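Local coordinates for protein CLPV1 (Pseudomonas aeruginosa, PDB 4UQW), which probably uses ATP hydrolysis to disassemble contracted TssB-TssC sheaths of the type VI secretion system, with this fragment being its N-terminal domain, at residues A10-L15 and K21-A26; A25-C30 and T88-H93; E39-F44 and D78-G83. One frame throughout, in Å; residues are numbered along the deposited sequence.

Contact 1: A10-L15 and K21-A26; sequences ALFGKL and KAIEAA
Phe-12 brings the edge of its ring up to the end of Ile-23, where CE2 lies 4.0 Å from CD1 of the isoleucine. The pair lies in the mainly helical N domain of a Clp-type ATPase, at the point where the short helix 8-12 doubles back toward the long helix 17-33. A type I beta turn from Phe-12 to Leu-15 makes the reversal, closed by the bond from Leu-15 N to Phe-12 O. The example illustrates how a tight turn can deliver two apolar side chains to one partner on the following helix. Phe-12 and Leu-15, at the two ends of the turn, both send their side chains to Ile-23, and each crosses it at about a right angle. The isoleucine shares its longer branch, CG1 and CD1, between them, with CD1 near the plane of the phenylalanine ring and CG1 facing the leucine. That branch has CG1 anti to the carbonyl carbon (chi1 -80°), which leaves CG2 out of the junction. All three residues are buried. Tyr-20 packs on both Phe-12 and Leu-15, Trp-43 and Val-94 press on Ile-23 from other helices, and Phe-12 also belongs to the pocket in which benzamidine is seen. Purely apolar, the contact is completed on the leucine side by CD1 of Leu-15, 4.1 Å from CG1 of Ile-23.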
loop_
_atom_site.group_PDB
_atom_site.type_symbol
_atom_site.label_atom_id
_atom_site.label_comp_id
_atom_site.label_asym_id
_atom_site.label_seq_id
_atom_site.Cartn_x
_atom_site.Cartn_y
_atom_site.Cartn_z
ATOM N N ALA A 10 8.727 -13.619 6.968
ATOM C CA ALA A 10 7.949 -13.326 8.180
ATOM C C ALA A 10 7.161 -12.022 8.072
ATOM O O ALA A 10 5.975 -11.976 8.477
ATOM C CB ALA A 10 8.903 -13.233 9.415
ATOM N N LEU A 11 7.803 -10.987 7.552
ATOM C CA LEU A 11 7.186 -9.664 7.460
ATOM C C LEU A 11 5.977 -9.695 6.506
ATOM O O LEU A 11 4.837 -9.359 6.867
ATOM C CB LEU A 11 8.251 -8.658 6.983
ATOM C CG LEU A 11 7.772 -7.248 6.704
ATOM C CD1 LEU A 11 7.258 -6.574 7.969
ATOM C CD2 LEU A 11 8.963 -6.476 6.031
ATOM N N PHE A 12 6.237 -10.110 5.246
ATOM C CA PHE A 12 5.150 -10.153 4.268
ATOM C C PHE A 12 4.136 -11.231 4.578
ATOM O O PHE A 12 2.989 -11.120 4.174
ATOM C CB PHE A 12 5.743 -10.374 2.846
ATOM C CG PHE A 12 6.406 -9.124 2.317
ATOM C CD1 PHE A 12 7.682 -8.746 2.739
ATOM C CD2 PHE A 12 5.699 -8.244 1.446
ATOM C CE1 PHE A 12 8.298 -7.533 2.286
ATOM C CE2 PHE A 12 6.280 -7.020 1.011
ATOM C CZ PHE A 12 7.575 -6.659 1.440
ATOM N N GLY A 13 4.559 -12.251 5.333
ATOM C CA GLY A 13 3.667 -13.308 5.783
ATOM C C GLY A 13 2.532 -12.760 6.651
ATOM O O GLY A 13 1.488 -13.438 6.766
ATOM N N LYS A 14 2.676 -11.543 7.206
ATOM C CA LYS A 14 1.563 -10.991 7.962
ATOM C C LYS A 14 0.449 -10.388 7.090
ATOM O O LYS A 14 -0.640 -10.105 7.586
ATOM C CB LYS A 14 2.051 -9.879 8.899
ATOM C CG LYS A 14 3.026 -10.384 9.969
ATOM C CD LYS A 14 2.329 -11.475 10.832
ATOM C CE LYS A 14 3.245 -11.766 12.053
ATOM N NZ LYS A 14 2.706 -12.886 12.946
ATOM N N LEU A 15 0.700 -10.197 5.793
ATOM C CA LEU A 15 -0.303 -9.623 4.902
ATOM C C LEU A 15 -1.502 -10.547 4.735
ATOM O O LEU A 15 -1.332 -11.791 4.697
ATOM C CB LEU A 15 0.294 -9.344 3.521
ATOM C CG LEU A 15 1.373 -8.253 3.490
ATOM C CD1 LEU A 15 1.945 -8.177 2.122
ATOM C CD2 LEU A 15 0.838 -6.855 3.849
ATOM N N LYS A 21 -1.543 -10.941 -2.518
ATOM C CA LYS A 21 -1.729 -11.228 -3.962
ATOM C C LYS A 21 -1.457 -9.975 -4.769
ATOM O O LYS A 21 -0.952 -10.046 -5.898
ATOM C CB LYS A 21 -3.148 -11.770 -4.224
ATOM C CG LYS A 21 -3.277 -13.249 -3.729
ATOM C CD LYS A 21 -4.726 -13.746 -3.906
ATOM C CE LYS A 21 -4.930 -15.133 -3.302
ATOM N NZ LYS A 21 -6.389 -15.366 -3.043
ATOM N N ALA A 22 -1.750 -8.803 -4.188
ATOM C CA ALA A 22 -1.476 -7.578 -4.951
ATOM C C ALA A 22 0.019 -7.257 -5.005
ATOM O O ALA A 22 0.467 -6.632 -5.969
ATOM C CB ALA A 22 -2.284 -6.374 -4.383
ATOM N N ILE A 23 0.815 -7.618 -3.984
ATOM C CA ILE A 23 2.290 -7.546 -4.045
ATOM C C ILE A 23 2.779 -8.405 -5.215
ATOM O O ILE A 23 3.676 -8.018 -5.991
ATOM C CB ILE A 23 3.010 -8.120 -2.708
ATOM C CG1 ILE A 23 2.963 -7.060 -1.644
ATOM C CG2 ILE A 23 4.497 -8.585 -2.998
ATOM C CD1 ILE A 23 3.846 -5.844 -1.960
ATOM N N GLU A 24 2.263 -9.624 -5.317
ATOM C CA GLU A 24 2.636 -10.516 -6.421
ATOM C C GLU A 24 2.273 -9.892 -7.748
ATOM O O GLU A 24 3.097 -9.875 -8.662
ATOM C CB GLU A 24 1.960 -11.883 -6.217
ATOM C CG GLU A 24 2.370 -12.884 -7.287
ATOM C CD GLU A 24 1.798 -14.294 -7.039
ATOM O OE1 GLU A 24 1.194 -14.520 -5.965
ATOM O OE2 GLU A 24 2.014 -15.140 -7.920
ATOM N N ALA A 25 1.060 -9.373 -7.888
ATOM C CA ALA A 25 0.624 -8.756 -9.140
ATOM C C ALA A 25 1.478 -7.539 -9.451
ATOM O O ALA A 25 1.805 -7.283 -10.635
ATOM C CB ALA A 25 -0.848 -8.356 -9.061
ATOM N N ALA A 26 1.816 -6.755 -8.410
ATOM C CA ALA A 26 2.672 -5.593 -8.592
ATOM C C ALA A 26 4.035 -5.976 -9.082
ATOM O O ALA A 26 4.637 -5.230 -9.872
ATOM C CB ALA A 26 2.828 -4.861 -7.279
#

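Contact 2: A25-C30 and T88-H93; sequences AATVFC and TDLSSH
OD1 of Asp-89, between the two residues Thr-88 and Leu-90 that touch helix 17-33, is gripped twice: by the backbone N-H of Leu-90 and by the guanidinium of Arg-8 in a salt bridge. The bond from Leu-90 N to OD1 is short, 2.7 Å, and bent, with an angle of 145° at the hydrogen. It reaches the anti side of the carboxylate, 23° out of its plane. The aspartate itself points away from the helix, while Thr-88 points toward it and Leu-90 reaches it with the end of its side chain. Thr-88 offers its methyl group, CG2, to SG of Cys-30 at 3.9 Å. The cysteine has SG anti to its own nitrogen (chi1 179°), which carries the sulfur out from the helix to meet it. The hydroxyl of Thr-88 is engaged by Lys-31, one residue further along the helix. Leu-90 makes the looser touch, its CD2 lying 4.4 Å from OG1 of Thr-27, a hydroxyl already hydrogen-bonded to Ile-23 O one turn back. Val-38 fills in between, packing on Thr-27, Cys-30 and Leu-90, and its strand 37-38 runs parallel to strand 89-90 in a two-stranded sheet. Just beyond, Ser-91 N-caps helix 92-108, its OG accepting from His-93 N at 3.1 Å. What meets across 25-30 and 88-93 is thus methyl on sulfur and methyl on an already bonded hydroxyl, while the polar tie to helix 17-33 runs beside it from Thr-88 OG1 to Lys-31 NZ. OD1 of Asp-89 joins Arg-8 to the backbone of Leu-90, two residues of the benzamidine pocket, and would tend to limit their relative movement.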
loop_
_atom_site.group_PDB
_atom_site.type_symbol
_atom_site.label_atom_id
_atom_site.label_comp_id
_atom_site.label_asym_id
_atom_site.label_seq_id
_atom_site.Cartn_x
_atom_site.Cartn_y
_atom_site.Cartn_z
ATOM N N ALA A 25 1.060 -9.373 -7.888
ATOM C CA ALA A 25 0.624 -8.756 -9.140
ATOM C C ALA A 25 1.478 -7.539 -9.451
ATOM O O ALA A 25 1.805 -7.283 -10.635
ATOM C CB ALA A 25 -0.848 -8.356 -9.061
ATOM N N ALA A 26 1.816 -6.755 -8.410
ATOM C CA ALA A 26 2.672 -5.593 -8.592
ATOM C C ALA A 26 4.035 -5.976 -9.082
ATOM O O ALA A 26 4.637 -5.230 -9.872
ATOM C CB ALA A 26 2.828 -4.861 -7.279
ATOM N N THR A 27 4.528 -7.116 -8.601
ATOM C CA THR A 27 5.835 -7.585 -9.063
ATOM C C THR A 27 5.777 -7.962 -10.532
ATOM O O THR A 27 6.679 -7.622 -11.306
ATOM C CB THR A 27 6.272 -8.813 -8.205
ATOM O OG1 THR A 27 6.458 -8.388 -6.856
ATOM C CG2 THR A 27 7.587 -9.401 -8.715
ATOM N N VAL A 28 4.737 -8.673 -10.928
ATOM C CA VAL A 28 4.612 -9.088 -12.336
ATOM C C VAL A 28 4.536 -7.833 -13.227
ATOM O O VAL A 28 5.192 -7.740 -14.296
ATOM C CB VAL A 28 3.380 -9.952 -12.536
ATOM C CG1 VAL A 28 3.062 -10.146 -14.076
ATOM C CG2 VAL A 28 3.561 -11.288 -11.767
ATOM N N PHE A 29 3.763 -6.843 -12.787
ATOM C CA PHE A 29 3.610 -5.593 -13.570
ATOM C C PHE A 29 4.911 -4.827 -13.661
ATOM O O PHE A 29 5.285 -4.338 -14.740
ATOM C CB PHE A 29 2.520 -4.732 -12.906
ATOM C CG PHE A 29 2.213 -3.434 -13.611
ATOM C CD1 PHE A 29 2.945 -2.296 -13.342
ATOM C CD2 PHE A 29 1.155 -3.352 -14.491
ATOM C CE1 PHE A 29 2.651 -1.093 -13.966
ATOM C CE2 PHE A 29 0.837 -2.151 -15.106
ATOM C CZ PHE A 29 1.592 -1.025 -14.843
ATOM N N CYS A 30 5.577 -4.671 -12.515
ATOM C CA CYS A 30 6.864 -3.989 -12.448
ATOM C C CYS A 30 7.860 -4.598 -13.438
ATOM O O CYS A 30 8.568 -3.892 -14.168
ATOM C CB CYS A 30 7.361 -4.100 -10.993
ATOM S SG CYS A 30 8.977 -3.303 -10.800
ATOM N N THR A 88 15.217 -7.374 -10.511
ATOM C CA THR A 88 14.178 -6.601 -9.864
ATOM C C THR A 88 14.251 -6.834 -8.350
ATOM O O THR A 88 14.578 -7.927 -7.886
ATOM C CB THR A 88 12.811 -7.031 -10.373
ATOM O OG1 THR A 88 12.895 -7.218 -11.793
ATOM C CG2 THR A 88 11.732 -6.004 -10.036
ATOM N N ASP A 89 13.846 -5.820 -7.568
ATOM C CA ASP A 89 13.742 -5.992 -6.109
ATOM C C ASP A 89 12.561 -5.180 -5.587
ATOM O O ASP A 89 11.932 -4.449 -6.305
ATOM C CB ASP A 89 15.049 -5.563 -5.378
ATOM C CG ASP A 89 15.318 -6.356 -4.110
ATOM O OD1 ASP A 89 14.390 -6.933 -3.546
ATOM O OD2 ASP A 89 16.490 -6.481 -3.694
ATOM N N LEU A 90 12.287 -5.367 -4.286
ATOM C CA LEU A 90 11.241 -4.544 -3.639
ATOM C C LEU A 90 11.803 -3.249 -3.143
ATOM O O LEU A 90 12.903 -3.230 -2.649
ATOM C CB LEU A 90 10.667 -5.258 -2.428
ATOM C CG LEU A 90 10.146 -6.655 -2.726
ATOM C CD1 LEU A 90 9.715 -7.325 -1.339
ATOM C CD2 LEU A 90 8.999 -6.699 -3.727
ATOM N N SER A 91 11.079 -2.137 -3.324
ATOM C CA SER A 91 11.427 -0.885 -2.670
ATOM C C SER A 91 11.496 -1.001 -1.129
ATOM O O SER A 91 10.622 -1.633 -0.517
ATOM C CB SER A 91 10.355 0.147 -3.004
ATOM O OG SER A 91 10.566 1.391 -2.313
ATOM N N SER A 92 12.473 -0.324 -0.536
ATOM C CA SER A 92 12.510 -0.262 0.906
ATOM C C SER A 92 11.183 0.277 1.455
ATOM O O SER A 92 10.741 -0.113 2.533
ATOM C CB SER A 92 13.690 0.604 1.352
ATOM O OG SER A 92 13.750 0.697 2.758
ATOM N N HIS A 93 10.525 1.219 0.769
ATOM C CA HIS A 93 9.265 1.726 1.306
ATOM C C HIS A 93 8.170 0.690 1.357
ATOM O O HIS A 93 7.255 0.795 2.193
ATOM C CB HIS A 93 8.786 2.946 0.472
ATOM C CG HIS A 93 9.541 4.206 0.792
ATOM N ND1 HIS A 93 9.521 5.303 -0.043
ATOM C CD2 HIS A 93 10.319 4.545 1.850
ATOM C CE1 HIS A 93 10.224 6.274 0.503
ATOM N NE2 HIS A 93 10.707 5.855 1.663
#

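Contact 3: E39-F44 and D78-G83; sequences ELVHWF and DRLPRG
This is a small van der Waals contact in which one apolar side chain, Leu-80 from the loop just after helix 66-79, meets two polar ones and a valine at the start of helix 40-49. Its two methyl groups divide the work. CD1 lies 3.5 Å from CE1 of His-42, set obliquely to the imidazole, and meets Val-41 tip to tip, 4.0 Å from its CG1. CD2 lies against the carboxylate end of Glu-39, 3.6 Å from OE2 and scarcely further from OE1, as the two side chains slide past each other in opposite directions. The extended chain of Glu-39 carries its carboxylate, rather than its methylenes, to the leucine methyl. The histidine is held from both nitrogens. Glu-39, the N-cap residue, donates its backbone N-H to ND1 at 2.9 Å, almost straight at 170° and only 8° out of the ring plane; since His-42 is the third residue of the helix, this is one half of a capping box. NE2 bonds to OD1 of Asn-35, a pairing consistent with a neutral ring protonated on NE2. With both nitrogens bonded, the rotation of the imidazole is largely fixed where CD1 of Leu-80 meets it. ND2 of Asn-35 donates to Pro-81 O, next to the leucine. Around the contact, Phe-29 and Cys-30 of helix 17-33 pack on His-42, while Leu-77 of helix 66-79 touches both His-42 and Val-41.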
loop_
_atom_site.group_PDB
_atom_site.type_symbol
_atom_site.label_atom_id
_atom_site.label_comp_id
_atom_site.label_asym_id
_atom_site.label_seq_id
_atom_site.Cartn_x
_atom_site.Cartn_y
_atom_site.Cartn_z
ATOM N N GLU A 39 7.336 -0.761 -6.222
ATOM C CA GLU A 39 7.127 0.406 -5.362
ATOM C C GLU A 39 5.737 0.472 -4.830
ATOM O O GLU A 39 4.841 -0.274 -5.244
ATOM C CB GLU A 39 7.370 1.685 -6.156
ATOM C CG GLU A 39 8.845 1.861 -6.557
ATOM C CD GLU A 39 9.102 3.225 -7.133
ATOM O OE1 GLU A 39 8.243 4.135 -6.980
ATOM O OE2 GLU A 39 10.172 3.372 -7.753
ATOM N N LEU A 40 5.568 1.402 -3.878
ATOM C CA LEU A 40 4.230 1.650 -3.400
ATOM C C LEU A 40 3.247 1.964 -4.559
ATOM O O LEU A 40 2.085 1.527 -4.532
ATOM C CB LEU A 40 4.212 2.802 -2.414
ATOM C CG LEU A 40 4.880 2.589 -1.064
ATOM C CD1 LEU A 40 4.885 3.939 -0.273
ATOM C CD2 LEU A 40 4.169 1.533 -0.267
ATOM N N VAL A 41 3.716 2.707 -5.588
ATOM C CA VAL A 41 2.768 3.050 -6.652
ATOM C C VAL A 41 2.299 1.763 -7.406
ATOM O O VAL A 41 1.112 1.643 -7.746
ATOM C CB VAL A 41 3.378 4.086 -7.611
ATOM C CG1 VAL A 41 4.577 3.513 -8.384
ATOM C CG2 VAL A 41 2.305 4.559 -8.613
ATOM N N HIS A 42 3.200 0.779 -7.608
ATOM C CA HIS A 42 2.766 -0.470 -8.249
ATOM C C HIS A 42 1.732 -1.180 -7.394
ATOM O O HIS A 42 0.758 -1.739 -7.900
ATOM C CB HIS A 42 3.948 -1.446 -8.458
ATOM C CG HIS A 42 4.998 -0.970 -9.409
ATOM N ND1 HIS A 42 6.226 -0.568 -8.948
ATOM C CD2 HIS A 42 5.031 -0.873 -10.761
ATOM C CE1 HIS A 42 7.000 -0.252 -9.980
ATOM N NE2 HIS A 42 6.295 -0.423 -11.084
ATOM N N TRP A 43 1.985 -1.232 -6.079
ATOM C CA TRP A 43 1.152 -2.014 -5.157
ATOM C C TRP A 43 -0.239 -1.373 -5.096
ATOM O O TRP A 43 -1.271 -2.052 -5.206
ATOM C CB TRP A 43 1.792 -1.994 -3.776
ATOM C CG TRP A 43 1.243 -3.040 -2.841
ATOM C CD1 TRP A 43 0.376 -4.040 -3.146
ATOM C CD2 TRP A 43 1.621 -3.171 -1.484
ATOM N NE1 TRP A 43 0.178 -4.830 -1.998
ATOM C CE2 TRP A 43 0.981 -4.327 -0.992
ATOM C CE3 TRP A 43 2.541 -2.473 -0.662
ATOM C CZ2 TRP A 43 1.149 -4.754 0.348
ATOM C CZ3 TRP A 43 2.727 -2.885 0.647
ATOM C CH2 TRP A 43 2.023 -4.036 1.131
ATOM N N PHE A 44 -0.261 -0.042 -4.894
ATOM C CA PHE A 44 -1.546 0.651 -4.755
ATOM C C PHE A 44 -2.316 0.615 -6.093
ATOM O O PHE A 44 -3.551 0.428 -6.109
ATOM C CB PHE A 44 -1.328 2.103 -4.286
ATOM C CG PHE A 44 -1.235 2.207 -2.809
ATOM C CD1 PHE A 44 -0.540 1.262 -2.104
ATOM C CD2 PHE A 44 -1.863 3.244 -2.099
ATOM C CE1 PHE A 44 -0.424 1.338 -0.715
ATOM C CE2 PHE A 44 -1.754 3.299 -0.692
ATOM C CZ PHE A 44 -1.040 2.364 -0.033
ATOM N N ASP A 78 4.086 5.745 -15.242
ATOM C CA ASP A 78 4.645 5.997 -16.588
ATOM C C ASP A 78 5.966 6.741 -16.492
ATOM O O ASP A 78 6.773 6.707 -17.418
ATOM C CB ASP A 78 3.658 6.784 -17.474
ATOM C CG ASP A 78 2.531 5.899 -18.013
ATOM O OD1 ASP A 78 2.669 4.662 -17.950
ATOM O OD2 ASP A 78 1.488 6.419 -18.462
ATOM N N ARG A 79 6.192 7.409 -15.373
ATOM C CA ARG A 79 7.410 8.174 -15.194
ATOM C C ARG A 79 8.567 7.392 -14.553
ATOM O O ARG A 79 9.709 7.839 -14.586
ATOM C CB ARG A 79 7.114 9.443 -14.368
ATOM C CG ARG A 79 6.266 10.499 -15.127
ATOM C CD ARG A 79 6.062 11.759 -14.269
ATOM N NE ARG A 79 5.023 12.658 -14.784
ATOM C CZ ARG A 79 3.839 12.848 -14.204
ATOM N NH1 ARG A 79 3.536 12.206 -13.077
ATOM N NH2 ARG A 79 2.955 13.683 -14.743
ATOM N N LEU A 80 8.303 6.218 -13.980
ATOM C CA LEU A 80 9.398 5.442 -13.421
ATOM C C LEU A 80 10.443 5.086 -14.442
ATOM O O LEU A 80 10.150 4.939 -15.621
ATOM C CB LEU A 80 8.864 4.137 -12.815
ATOM C CG LEU A 80 7.861 4.306 -11.668
ATOM C CD1 LEU A 80 7.301 2.956 -11.234
ATOM C CD2 LEU A 80 8.610 4.950 -10.526
ATOM N N PRO A 81 11.689 4.894 -13.984
ATOM C CA PRO A 81 12.719 4.460 -14.931
ATOM C C PRO A 81 12.402 3.084 -15.517
ATOM O O PRO A 81 11.824 2.221 -14.803
ATOM C CB PRO A 81 13.998 4.453 -14.095
ATOM C CG PRO A 81 13.635 4.569 -12.731
ATOM C CD PRO A 81 12.186 5.025 -12.604
ATOM N N ARG A 82 12.769 2.874 -16.780
ATOM C CA ARG A 82 12.430 1.644 -17.486
ATOM C C ARG A 82 13.658 0.975 -18.036
ATOM O O ARG A 82 14.767 1.460 -17.861
ATOM C CB ARG A 82 11.455 1.893 -18.634
ATOM C CG ARG A 82 10.092 2.451 -18.257
ATOM C CD ARG A 82 9.285 2.879 -19.514
ATOM N NE ARG A 82 7.923 3.335 -19.192
ATOM C CZ ARG A 82 6.958 3.573 -20.089
ATOM N NH1 ARG A 82 7.187 3.396 -21.390
ATOM N NH2 ARG A 82 5.755 4.000 -19.689
ATOM N N GLY A 83 13.438 -0.150 -18.709
ATOM C CA GLY A 83 14.520 -0.899 -19.322
ATOM C C GLY A 83 15.581 -1.376 -18.352
ATOM O O GLY A 83 16.757 -1.504 -18.697
#

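In the fold
Helix 17-33 is the common element: contact 1 uses residues 21-26 of it and contact 2 continues from Ala-25 and Ala-26, which the two share, their centres about 10 Å apart. Contact 3 lies about 8 Å from contact 2 and 17 Å from contact 1, centre to centre. Along the chain contact 1 closes first, and both halves of contact 3 then fall between those of contact 2. Phe-12 meets Leu-90 directly, CZ to CD1 at 3.6 Å, joining contacts 1 and 2 at the benzamidine pocket, while Trp-43 and His-42 connect helix 40-49 to both. Helix 17-33 thus packs against the turn, the small parallel sheet and helix 40-49, linking these parts of the N domain.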